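Local coordinates for protein DNA polymerase beta (Leishmania infantum, PDB 4P4M) that extends DNA from deoxynucleoside triphosphates as a family X polymerase and probably serves in base excision repair, at residues 102-107 against 125-130; 100-103 against 108-111; 149-154 against 245-250. All blocks are in the same frame, centred on the assembly; numbering follows the deposited sequence.

Contact 1 of 3, residues 102-107 against 125-130; sequences TQVHGF and DELLQK. With NA (sodium ion), chain F; nucleotides of chain B.
Leu127 places CG trans to its main-chain nitrogen (chi1 178°), and the next torsion sends the CD2 methyl off helix 124-130 toward the loop 102-107. There Phe107, with CG anti to its carbonyl carbon, turns a ring face to meet it. CD2 sits 4.1 Å from the centroid of the Phe107 ring and 18° off the ring normal, a CH-pi contact displaced toward the CZ rim. The same methyl touches Val104 CG2 at 4.0 Å, so a single leucine branch bridges the first and last residues of the type II turn 104-107. Leu115 of helix 109-119 packs on both Phe107 and Leu127, and Ile145 of helix 139-146 also lies on Phe107, making this patch part of the apolar core of the fingers domain.

The turn closes through Phe107 N to Val104 O, 3.1 Å. Gly106 occupies its third position with a positive phi. On the DNA side of the loop, the carbonyl oxygens of Thr102, Val104 and Phe107 bind a sodium ion; OP1 of DT4 of chain B and two waters complete six ligands. Gly106 N donates to that OP1 at 2.7 Å, with an N-H...O angle of 155°, so the phosphate oxygen is shared by metal and amide. This is the helix-hairpin-helix way of holding a DNA backbone: apolar packing on one side of the hairpin, main-chain oxygens, cation and phosphate on the other. Because every protein ligand is a main-chain atom, recognition is directed at the DNA backbone and should be largely indifferent to base sequence.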
loop_
_atom_site.group_PDB
_atom_site.type_symbol
_atom_site.label_atom_id
_atom_site.label_comp_id
_atom_site.label_asym_id
_atom_site.label_seq_id
_atom_site.Cartn_x
_atom_site.Cartn_y
_atom_site.Cartn_z
ATOM N N THR A 102 -1.554 20.598 -4.606
ATOM C CA THR A 102 -1.931 19.204 -4.401
ATOM C C THR A 102 -0.981 18.251 -5.120
ATOM O O THR A 102 -1.182 17.044 -5.099
ATOM C CB THR A 102 -3.387 18.906 -4.831
ATOM O OG1 THR A 102 -3.559 19.224 -6.218
ATOM C CG2 THR A 102 -4.373 19.712 -3.990
ATOM N N GLN A 103 0.050 18.783 -5.767
ATOM C CA GLN A 103 1.074 17.914 -6.344
ATOM C C GLN A 103 1.952 17.316 -5.244
ATOM O O GLN A 103 2.569 16.268 -5.436
ATOM C CB GLN A 103 1.948 18.670 -7.348
ATOM C CG GLN A 103 1.239 19.094 -8.618
ATOM C CD GLN A 103 2.187 19.736 -9.617
ATOM O OE1 GLN A 103 2.544 19.130 -10.628
ATOM N NE2 GLN A 103 2.603 20.965 -9.335
ATOM N N VAL A 104 2.005 17.986 -4.093
ATOM C CA VAL A 104 2.806 17.505 -2.965
ATOM C C VAL A 104 2.101 16.404 -2.171
ATOM O O VAL A 104 0.948 16.552 -1.801
ATOM C CB VAL A 104 3.160 18.634 -1.998
ATOM C CG1 VAL A 104 4.105 18.112 -0.914
ATOM C CG2 VAL A 104 3.779 19.798 -2.748
ATOM N N HIS A 105 2.810 15.310 -1.901
ATOM C CA HIS A 105 2.289 14.181 -1.127
ATOM C C HIS A 105 1.829 14.637 0.257
ATOM O O HIS A 105 2.612 15.254 0.999
ATOM C CB HIS A 105 3.398 13.119 -0.996
ATOM C CG HIS A 105 2.918 11.771 -0.552
ATOM N ND1 HIS A 105 2.684 10.631 -1.247
ATOM C CD2 HIS A 105 2.664 11.465 0.769
ATOM C CE1 HIS A 105 2.278 9.678 -0.346
ATOM N NE2 HIS A 105 2.272 10.208 0.865
ATOM N N GLY A 106 0.580 14.340 0.611
ATOM C CA GLY A 106 0.034 14.730 1.899
ATOM C C GLY A 106 -0.857 15.966 1.852
ATOM O O GLY A 106 -1.541 16.291 2.830
ATOM N N PHE A 107 -0.850 16.668 0.726
ATOM C CA PHE A 107 -1.694 17.853 0.578
ATOM C C PHE A 107 -2.860 17.571 -0.352
ATOM O O PHE A 107 -2.664 17.266 -1.514
ATOM C CB PHE A 107 -0.883 19.054 0.068
ATOM C CG PHE A 107 0.099 19.582 1.066
ATOM C CD1 PHE A 107 1.340 18.988 1.219
ATOM C CD2 PHE A 107 -0.224 20.666 1.868
ATOM C CE1 PHE A 107 2.245 19.470 2.152
ATOM C CE2 PHE A 107 0.676 21.152 2.796
ATOM C CZ PHE A 107 1.911 20.553 2.938
ATOM N N ASP A 125 7.006 25.773 -5.175
ATOM C CA ASP A 125 8.346 26.310 -4.921
ATOM C C ASP A 125 8.382 27.115 -3.623
ATOM O O ASP A 125 9.344 27.034 -2.852
ATOM C CB ASP A 125 8.779 27.194 -6.107
ATOM C CG ASP A 125 10.280 27.488 -6.127
ATOM O OD1 ASP A 125 11.061 26.685 -5.565
ATOM O OD2 ASP A 125 10.678 28.523 -6.724
ATOM N N GLU A 126 7.337 27.905 -3.391
ATOM C CA GLU A 126 7.223 28.693 -2.168
ATOM C C GLU A 126 6.965 27.810 -0.947
ATOM O O GLU A 126 7.507 28.055 0.129
ATOM C CB GLU A 126 6.112 29.738 -2.300
ATOM C CG GLU A 126 6.424 30.841 -3.302
ATOM C CD GLU A 126 7.697 31.603 -2.964
ATOM O OE1 GLU A 126 8.139 31.550 -1.793
ATOM O OE2 GLU A 126 8.257 32.254 -3.874
ATOM N N LEU A 127 6.139 26.782 -1.120
ATOM C CA LEU A 127 5.899 25.822 -0.038
ATOM C C LEU A 127 7.198 25.163 0.424
ATOM O O LEU A 127 7.438 25.047 1.624
ATOM C CB LEU A 127 4.879 24.763 -0.449
ATOM C CG LEU A 127 4.565 23.660 0.584
ATOM C CD1 LEU A 127 4.099 24.269 1.913
ATOM C CD2 LEU A 127 3.515 22.709 0.044
ATOM N N LEU A 128 8.034 24.743 -0.524
ATOM C CA LEU A 128 9.295 24.077 -0.184
ATOM C C LEU A 128 10.233 24.999 0.593
ATOM O O LEU A 128 10.791 24.612 1.621
ATOM C CB LEU A 128 10.013 23.572 -1.440
ATOM C CG LEU A 128 9.278 22.660 -2.428
ATOM C CD1 LEU A 128 10.245 22.157 -3.498
ATOM C CD2 LEU A 128 8.613 21.491 -1.726
ATOM N N GLN A 129 10.405 26.216 0.084
ATOM C CA GLN A 129 11.335 27.167 0.703
ATOM C C GLN A 129 10.847 27.599 2.087
ATOM O O GLN A 129 11.664 27.906 2.957
ATOM C CB GLN A 129 11.614 28.382 -0.212
ATOM C CG GLN A 129 12.559 29.475 0.370
ATOM C CD GLN A 129 14.055 29.207 0.146
ATOM O OE1 GLN A 129 14.447 28.125 -0.279
ATOM N NE2 GLN A 129 14.892 30.203 0.444
ATOM N N LYS A 130 9.535 27.582 2.312
ATOM C CA LYS A 130 8.966 28.061 3.578
ATOM C C LYS A 130 8.507 27.012 4.600
ATOM O O LYS A 130 8.253 27.354 5.755
ATOM C CB LYS A 130 7.797 29.018 3.305
ATOM C CG LYS A 130 8.197 30.316 2.623
ATOM C CD LYS A 130 6.981 31.182 2.341
ATOM C CE LYS A 130 7.373 32.450 1.600
ATOM N NZ LYS A 130 8.387 33.236 2.355
HETATM NA NA NA F . -1.278 15.528 -2.945
ATOM P P DT B 4 -2.682 13.146 -0.863
ATOM O OP1 DT B 4 -1.322 13.641 -1.142
ATOM O OP2 DT B 4 -3.813 13.438 -1.769
ATOM O "O5'" DT B 4 -2.536 11.561 -0.714
ATOM C "C5'" DT B 4 -1.669 11.056 0.291
ATOM C "C4'" DT B 4 -1.795 9.548 0.413
ATOM O "O4'" DT B 4 -3.121 9.187 0.888
ATOM C "C3'" DT B 4 -1.561 8.795 -0.888
ATOM O "O3'" DT B 4 -0.496 7.927 -0.611
ATOM C "C2'" DT B 4 -2.876 8.066 -1.175
ATOM C "C1'" DT B 4 -3.580 8.048 0.182
ATOM N N1 DT B 4 -5.080 8.068 0.080
ATOM C C2 DT B 4 -5.811 7.060 0.683
ATOM O O2 DT B 4 -5.308 6.144 1.302
ATOM N N3 DT B 4 -7.167 7.160 0.532
ATOM C C4 DT B 4 -7.860 8.136 -0.147
ATOM O O4 DT B 4 -9.086 8.116 -0.221
ATOM C C5 DT B 4 -7.044 9.165 -0.753
ATOM C C7 DT B 4 -7.687 10.286 -1.521
ATOM C C6 DT B 4 -5.713 9.082 -0.613
ATOM P P DG B 3 -6.935 17.268 2.376
ATOM O OP1 DG B 3 -5.941 18.343 2.554
ATOM O OP2 DG B 3 -8.034 17.406 1.399
ATOM O "O5'" DG B 3 -6.144 15.917 2.026
ATOM C "C5'" DG B 3 -5.007 15.554 2.803
ATOM C "C4'" DG B 3 -4.564 14.136 2.469
ATOM O "O4'" DG B 3 -5.515 13.187 3.032
ATOM C "C3'" DG B 3 -4.467 13.817 0.976
ATOM O "O3'" DG B 3 -3.084 13.632 0.613
ATOM C "C2'" DG B 3 -5.307 12.549 0.796
ATOM C "C1'" DG B 3 -5.462 12.030 2.226
ATOM N N9 DG B 3 -6.653 11.193 2.416
ATOM C C8 DG B 3 -7.951 11.444 2.023
ATOM N N7 DG B 3 -8.793 10.486 2.334
ATOM C C5 DG B 3 -8.002 9.540 2.970
ATOM C C6 DG B 3 -8.355 8.285 3.520
ATOM O O6 DG B 3 -9.475 7.764 3.540
ATOM N N1 DG B 3 -7.249 7.627 4.071
ATOM C C2 DG B 3 -5.966 8.134 4.084
ATOM N N2 DG B 3 -5.028 7.369 4.659
ATOM N N3 DG B 3 -5.621 9.316 3.569
ATOM C C4 DG B 3 -6.688 9.956 3.027
HETATM O O HOH W 1 0.087 13.972 -4.199
HETATM O O HOH W 2 -3.200 14.658 -4.147
#

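Contact 2 of 3, residues 100-103 against 108-111; sequences ELTQ and GPRA. With NA (sodium ion), chain F; nucleotides of chain B.
Thr102 meets Gly108 and Pro109 where helix 93-101 gives way to the hairpin and helix 109-119 begins, and the approach is prepared from Glu100 onward. The carbonyl oxygen of Glu100 accepts two donors, both from Gln103. Gln103 N lies 3.1 Å from Glu100 O, and Gln103 NE2, at 3.2 Å from the same oxygen, approaches in the carbonyl plane on a lone pair, with an N-H...O angle of 152°. The Gln103 amide is nearly coplanar with its acceptor, so the side chain folds back over the helix end. Leu101 points toward the second helix and packs on Ala112 and Leu115.

At Thr102 the methyl does the touching. With OG1 placed between backbone N and carbonyl carbon (chi1 59°), CG2 is left anti to the carbonyl carbon and comes up against main-chain atoms, 3.5 Å from Gly108 C and 3.7 Å from Pro109 N. OG1 is occupied elsewhere, bonded to Ile98 O, while the carbonyl oxygen is a ligand of the sodium ion. Two helices joined by a short glycine-containing hairpin that presents main-chain groups to DNA form the helix-hairpin-helix motif, and this contact joins the two helices beside the hairpin.

Gln103 then leads into the hairpin. Facing Thr102, Gly108 stands at the N-cap of helix 109-119, whose first turn receives the phosphate of DG3 of chain B. Gly108 N donates to DG3 OP1, as does Ala111 N at 2.8 Å from DG3 OP1. Arg110 N donates to DG3 OP2 at 3.1 Å; the helix N-terminus probably adds a favourable field. OP1 of DA2 of chain B lies over one face of the Arg110 guanidinium, 2.6 Å from Arg110 NH1, a contact of charges.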
loop_
_atom_site.group_PDB
_atom_site.type_symbol
_atom_site.label_atom_id
_atom_site.label_comp_id
_atom_site.label_asym_id
_atom_site.label_seq_id
_atom_site.Cartn_x
_atom_site.Cartn_y
_atom_site.Cartn_z
ATOM N N GLU A 100 -1.907 23.204 -8.131
ATOM C CA GLU A 100 -0.457 23.231 -8.023
ATOM C C GLU A 100 0.001 22.552 -6.737
ATOM O O GLU A 100 0.831 21.639 -6.757
ATOM C CB GLU A 100 0.018 24.687 -8.030
ATOM C CG GLU A 100 1.486 24.883 -7.719
ATOM C CD GLU A 100 2.363 24.774 -8.951
ATOM O OE1 GLU A 100 1.818 24.527 -10.049
ATOM O OE2 GLU A 100 3.596 24.943 -8.816
ATOM N N LEU A 101 -0.551 23.009 -5.616
ATOM C CA LEU A 101 -0.115 22.551 -4.303
ATOM C C LEU A 101 -0.462 21.086 -4.025
ATOM O O LEU A 101 0.260 20.402 -3.299
ATOM C CB LEU A 101 -0.672 23.470 -3.212
ATOM C CG LEU A 101 -0.088 24.887 -3.214
ATOM C CD1 LEU A 101 -0.899 25.831 -2.330
ATOM C CD2 LEU A 101 1.372 24.865 -2.776
ATOM N N THR A 102 -1.554 20.598 -4.606
ATOM C CA THR A 102 -1.931 19.204 -4.401
ATOM C C THR A 102 -0.981 18.251 -5.120
ATOM O O THR A 102 -1.182 17.044 -5.099
ATOM C CB THR A 102 -3.387 18.906 -4.831
ATOM O OG1 THR A 102 -3.559 19.224 -6.218
ATOM C CG2 THR A 102 -4.373 19.712 -3.990
ATOM N N GLN A 103 0.050 18.783 -5.767
ATOM C CA GLN A 103 1.074 17.914 -6.344
ATOM C C GLN A 103 1.952 17.316 -5.244
ATOM O O GLN A 103 2.569 16.268 -5.436
ATOM C CB GLN A 103 1.948 18.670 -7.348
ATOM C CG GLN A 103 1.239 19.094 -8.618
ATOM C CD GLN A 103 2.187 19.736 -9.617
ATOM O OE1 GLN A 103 2.544 19.130 -10.628
ATOM N NE2 GLN A 103 2.603 20.965 -9.335
ATOM N N GLY A 108 -4.079 17.659 0.163
ATOM C CA GLY A 108 -5.250 17.558 -0.684
ATOM C C GLY A 108 -5.856 18.940 -0.865
ATOM O O GLY A 108 -5.292 19.934 -0.394
ATOM N N PRO A 109 -7.016 19.015 -1.536
ATOM C CA PRO A 109 -7.679 20.305 -1.780
ATOM C C PRO A 109 -7.871 21.118 -0.502
ATOM O O PRO A 109 -7.763 22.345 -0.522
ATOM C CB PRO A 109 -9.031 19.891 -2.356
ATOM C CG PRO A 109 -8.764 18.584 -3.016
ATOM C CD PRO A 109 -7.744 17.893 -2.152
ATOM N N ARG A 110 -8.146 20.440 0.606
ATOM C CA ARG A 110 -8.407 21.136 1.860
ATOM C C ARG A 110 -7.170 21.857 2.395
ATOM O O ARG A 110 -7.239 23.033 2.769
ATOM C CB ARG A 110 -8.959 20.169 2.909
ATOM C CG ARG A 110 -9.533 20.858 4.129
ATOM C CD ARG A 110 -10.563 21.891 3.712
ATOM N NE ARG A 110 -11.544 21.330 2.788
ATOM C CZ ARG A 110 -12.706 20.804 3.164
ATOM N NH1 ARG A 110 -13.034 20.775 4.449
ATOM N NH2 ARG A 110 -13.538 20.313 2.256
ATOM N N ALA A 111 -6.039 21.154 2.427
ATOM C CA ALA A 111 -4.788 21.731 2.923
ATOM C C ALA A 111 -4.264 22.819 1.991
ATOM O O ALA A 111 -3.694 23.817 2.439
ATOM C CB ALA A 111 -3.727 20.638 3.111
HETATM NA NA NA F . -1.278 15.528 -2.945
ATOM P P DG B 3 -6.935 17.268 2.376
ATOM O OP1 DG B 3 -5.941 18.343 2.554
ATOM O OP2 DG B 3 -8.034 17.406 1.399
ATOM O "O5'" DG B 3 -6.144 15.917 2.026
ATOM C "C5'" DG B 3 -5.007 15.554 2.803
ATOM C "C4'" DG B 3 -4.564 14.136 2.469
ATOM O "O4'" DG B 3 -5.515 13.187 3.032
ATOM C "C3'" DG B 3 -4.467 13.817 0.976
ATOM O "O3'" DG B 3 -3.084 13.632 0.613
ATOM C "C2'" DG B 3 -5.307 12.549 0.796
ATOM C "C1'" DG B 3 -5.462 12.030 2.226
ATOM N N9 DG B 3 -6.653 11.193 2.416
ATOM C C8 DG B 3 -7.951 11.444 2.023
ATOM N N7 DG B 3 -8.793 10.486 2.334
ATOM C C5 DG B 3 -8.002 9.540 2.970
ATOM C C6 DG B 3 -8.355 8.285 3.520
ATOM O O6 DG B 3 -9.475 7.764 3.540
ATOM N N1 DG B 3 -7.249 7.627 4.071
ATOM C C2 DG B 3 -5.966 8.134 4.084
ATOM N N2 DG B 3 -5.028 7.369 4.659
ATOM N N3 DG B 3 -5.621 9.316 3.569
ATOM C C4 DG B 3 -6.688 9.956 3.027
ATOM P P DA B 2 -13.043 16.662 4.653
ATOM O OP1 DA B 2 -13.087 18.138 4.604
ATOM O OP2 DA B 2 -13.679 15.849 3.590
ATOM O "O5'" DA B 2 -11.515 16.200 4.735
ATOM C "C5'" DA B 2 -10.666 16.720 5.740
ATOM C "C4'" DA B 2 -9.219 16.412 5.394
ATOM O "O4'" DA B 2 -8.829 15.103 5.880
ATOM C "C3'" DA B 2 -8.887 16.414 3.910
ATOM O "O3'" DA B 2 -7.581 16.960 3.811
ATOM C "C2'" DA B 2 -8.943 14.931 3.529
ATOM C "C1'" DA B 2 -8.485 14.237 4.813
ATOM N N9 DA B 2 -9.131 12.963 5.149
ATOM C C8 DA B 2 -10.452 12.642 5.006
ATOM N N7 DA B 2 -10.756 11.431 5.417
ATOM C C5 DA B 2 -9.555 10.923 5.880
ATOM C C6 DA B 2 -9.211 9.681 6.450
ATOM N N6 DA B 2 -10.090 8.687 6.659
ATOM N N1 DA B 2 -7.920 9.502 6.798
ATOM C C2 DA B 2 -7.039 10.488 6.589
ATOM N N3 DA B 2 -7.247 11.698 6.065
ATOM C C4 DA B 2 -8.541 11.854 5.726
HETATM O O HOH W 1 0.087 13.972 -4.199
HETATM O O HOH W 2 -3.200 14.658 -4.147
#

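Contact 3 of 3, residues 149-154 against 245-250; sequences YDINEK and MGMGRL
A partly buried, mainly apolar contact with a loose electrostatic flank joins helix 148-151 to strand 243-248 of the mixed palm sheet. Its apolar half is Ile151 against Met247: Ile151 CG1 lies 4.0 Å from Met247 CE and 4.1 Å from Met247 SD. The two side chains cross at about a right angle, so the isoleucine branch lies across the thioether end of the methionine. Met247 reaches there by folding, since chi2 and chi3 are both close to -60° and curl SD and CE instead of letting the chain run straight out from the strand. Around this pair, Val143 of helix 139-146 and Arg271 of strand 270-277 also pack on Met247, and Met237 packs on Ile151.

The other half sets Asp150 near Arg249. Asp150 OD2 is 4.2 Å from Arg249 NH2, beyond a salt bridge, and lies well out of the guanidinium plane, so no N-H points at it and the attraction is one of charge alone. The carboxylate and guanidinium planes stand 74° apart. The guanidinium is held instead by Glu234, in a salt bridge through NE, and by the carbonyl oxygen of Tyr267 through NH1. These partners probably fix its rotation and leave Asp150 a secondary influence on the local field.

The side chain of Ile151 is about 8 Å from that of Asp196, a magnesium ligand, so the contact lies near the catalytic centre. Such helical packing against a strand within the palm sheet is the fingers-to-palm junction of a family X polymerase.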
loop_
_atom_site.group_PDB
_atom_site.type_symbol
_atom_site.label_atom_id
_atom_site.label_comp_id
_atom_site.label_asym_id
_atom_site.label_seq_id
_atom_site.Cartn_x
_atom_site.Cartn_y
_atom_site.Cartn_z
ATOM N N TYR A 149 11.542 16.061 -4.817
ATOM C CA TYR A 149 12.261 15.639 -6.024
ATOM C C TYR A 149 12.214 14.110 -6.212
ATOM O O TYR A 149 11.797 13.619 -7.273
ATOM C CB TYR A 149 13.715 16.177 -6.062
ATOM C CG TYR A 149 14.587 15.408 -7.034
ATOM C CD1 TYR A 149 14.601 15.711 -8.397
ATOM C CD2 TYR A 149 15.365 14.347 -6.590
ATOM C CE1 TYR A 149 15.390 14.973 -9.288
ATOM C CE2 TYR A 149 16.140 13.615 -7.455
ATOM C CZ TYR A 149 16.147 13.921 -8.799
ATOM O OH TYR A 149 16.932 13.159 -9.628
ATOM N N ASP A 150 12.616 13.361 -5.182
ATOM C CA ASP A 150 12.639 11.891 -5.265
ATOM C C ASP A 150 11.263 11.310 -5.602
ATOM O O ASP A 150 11.139 10.405 -6.433
ATOM C CB ASP A 150 13.112 11.255 -3.941
ATOM C CG ASP A 150 14.608 11.400 -3.706
ATOM O OD1 ASP A 150 15.353 11.624 -4.684
ATOM O OD2 ASP A 150 15.037 11.282 -2.533
ATOM N N ILE A 151 10.235 11.826 -4.940
ATOM C CA ILE A 151 8.886 11.274 -5.069
ATOM C C ILE A 151 8.322 11.425 -6.491
ATOM O O ILE A 151 7.531 10.601 -6.939
ATOM C CB ILE A 151 7.927 11.870 -4.010
ATOM C CG1 ILE A 151 8.253 11.305 -2.620
ATOM C CG2 ILE A 151 6.459 11.575 -4.365
ATOM C CD1 ILE A 151 7.558 12.033 -1.485
ATOM N N ASN A 152 8.746 12.460 -7.210
ATOM C CA ASN A 152 8.273 12.648 -8.580
ATOM C C ASN A 152 9.060 11.869 -9.640
ATOM O O ASN A 152 8.794 12.010 -10.832
ATOM C CB ASN A 152 8.244 14.134 -8.941
ATOM C CG ASN A 152 7.225 14.903 -8.138
ATOM O OD1 ASN A 152 6.217 14.348 -7.699
ATOM N ND2 ASN A 152 7.483 16.187 -7.936
ATOM N N GLU A 153 10.029 11.060 -9.218
ATOM C CA GLU A 153 10.805 10.255 -10.173
ATOM C C GLU A 153 10.266 8.813 -10.193
ATOM O O GLU A 153 9.967 8.259 -9.150
ATOM C CB GLU A 153 12.286 10.269 -9.791
ATOM C CG GLU A 153 12.920 11.670 -9.851
ATOM C CD GLU A 153 12.995 12.203 -11.271
ATOM O OE1 GLU A 153 13.494 11.465 -12.142
ATOM O OE2 GLU A 153 12.549 13.350 -11.522
ATOM N N LYS A 154 10.117 8.218 -11.374
ATOM C CA LYS A 154 9.622 6.847 -11.444
ATOM C C LYS A 154 10.745 5.828 -11.245
ATOM O O LYS A 154 11.908 6.109 -11.516
ATOM C CB LYS A 154 8.843 6.595 -12.745
ATOM C CG LYS A 154 9.457 7.188 -14.013
ATOM C CD LYS A 154 8.416 7.234 -15.138
ATOM C CE LYS A 154 8.963 7.836 -16.425
ATOM N NZ LYS A 154 9.955 6.959 -17.101
ATOM N N MET A 245 3.900 3.291 5.605
ATOM C CA MET A 245 4.245 4.097 4.428
ATOM C C MET A 245 5.448 4.976 4.772
ATOM O O MET A 245 5.380 5.771 5.712
ATOM C CB MET A 245 3.072 5.008 4.028
ATOM C CG MET A 245 1.809 4.279 3.578
ATOM S SD MET A 245 0.351 5.363 3.562
ATOM C CE MET A 245 0.958 6.788 2.659
ATOM N N GLY A 246 6.534 4.843 4.007
ATOM C CA GLY A 246 7.739 5.628 4.234
ATOM C C GLY A 246 8.639 5.745 3.010
ATOM O O GLY A 246 8.215 5.463 1.884
ATOM N N MET A 247 9.878 6.176 3.230
ATOM C CA MET A 247 10.857 6.326 2.157
ATOM C C MET A 247 11.980 5.321 2.400
ATOM O O MET A 247 12.573 5.295 3.485
ATOM C CB MET A 247 11.452 7.743 2.141
ATOM C CG MET A 247 10.438 8.879 1.959
ATOM S SD MET A 247 9.518 8.814 0.400
ATOM C CE MET A 247 10.874 8.905 -0.782
ATOM N N GLY A 248 12.244 4.488 1.399
ATOM C CA GLY A 248 13.308 3.502 1.461
ATOM C C GLY A 248 14.344 3.711 0.360
ATOM O O GLY A 248 14.002 3.977 -0.791
ATOM N N ARG A 249 15.615 3.590 0.715
ATOM C CA ARG A 249 16.707 3.835 -0.237
ATOM C C ARG A 249 17.699 2.679 -0.196
ATOM O O ARG A 249 18.237 2.372 0.870
ATOM C CB ARG A 249 17.430 5.134 0.133
ATOM C CG ARG A 249 18.491 5.595 -0.880
ATOM C CD ARG A 249 19.420 6.676 -0.301
ATOM N NE ARG A 249 18.732 7.855 0.240
ATOM C CZ ARG A 249 18.537 9.003 -0.411
ATOM N NH1 ARG A 249 18.939 9.156 -1.674
ATOM N NH2 ARG A 249 17.918 10.008 0.201
ATOM N N LEU A 250 17.939 2.029 -1.336
ATOM C CA LEU A 250 18.943 0.964 -1.397
ATOM C C LEU A 250 20.328 1.526 -1.032
ATOM O O LEU A 250 20.653 2.662 -1.370
ATOM C CB LEU A 250 18.990 0.332 -2.799
ATOM C CG LEU A 250 17.765 -0.459 -3.291
ATOM C CD1 LEU A 250 17.762 -0.553 -4.809
ATOM C CD2 LEU A 250 17.691 -1.868 -2.661
#

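Contacts 1 and 2 form one unit: their centres are 8 Å apart, they share Thr102 and Gln103, and both include the sodium ion with its two waters. Leu101 of contact 2 touches Leu127 of contact 1, so helices 93-101, 109-119 and 124-130 meet in one apolar core behind the DNA-binding hairpin. Contact 3 follows later in the chain, its centre about 16 Å from that of contact 1, and joins helix 148-151 to the palm sheet. In one of its two conformers, His105 packs on Met245, which would link the hairpin that holds the DNA backbone to the sheet carrying the magnesium-binding aspartates.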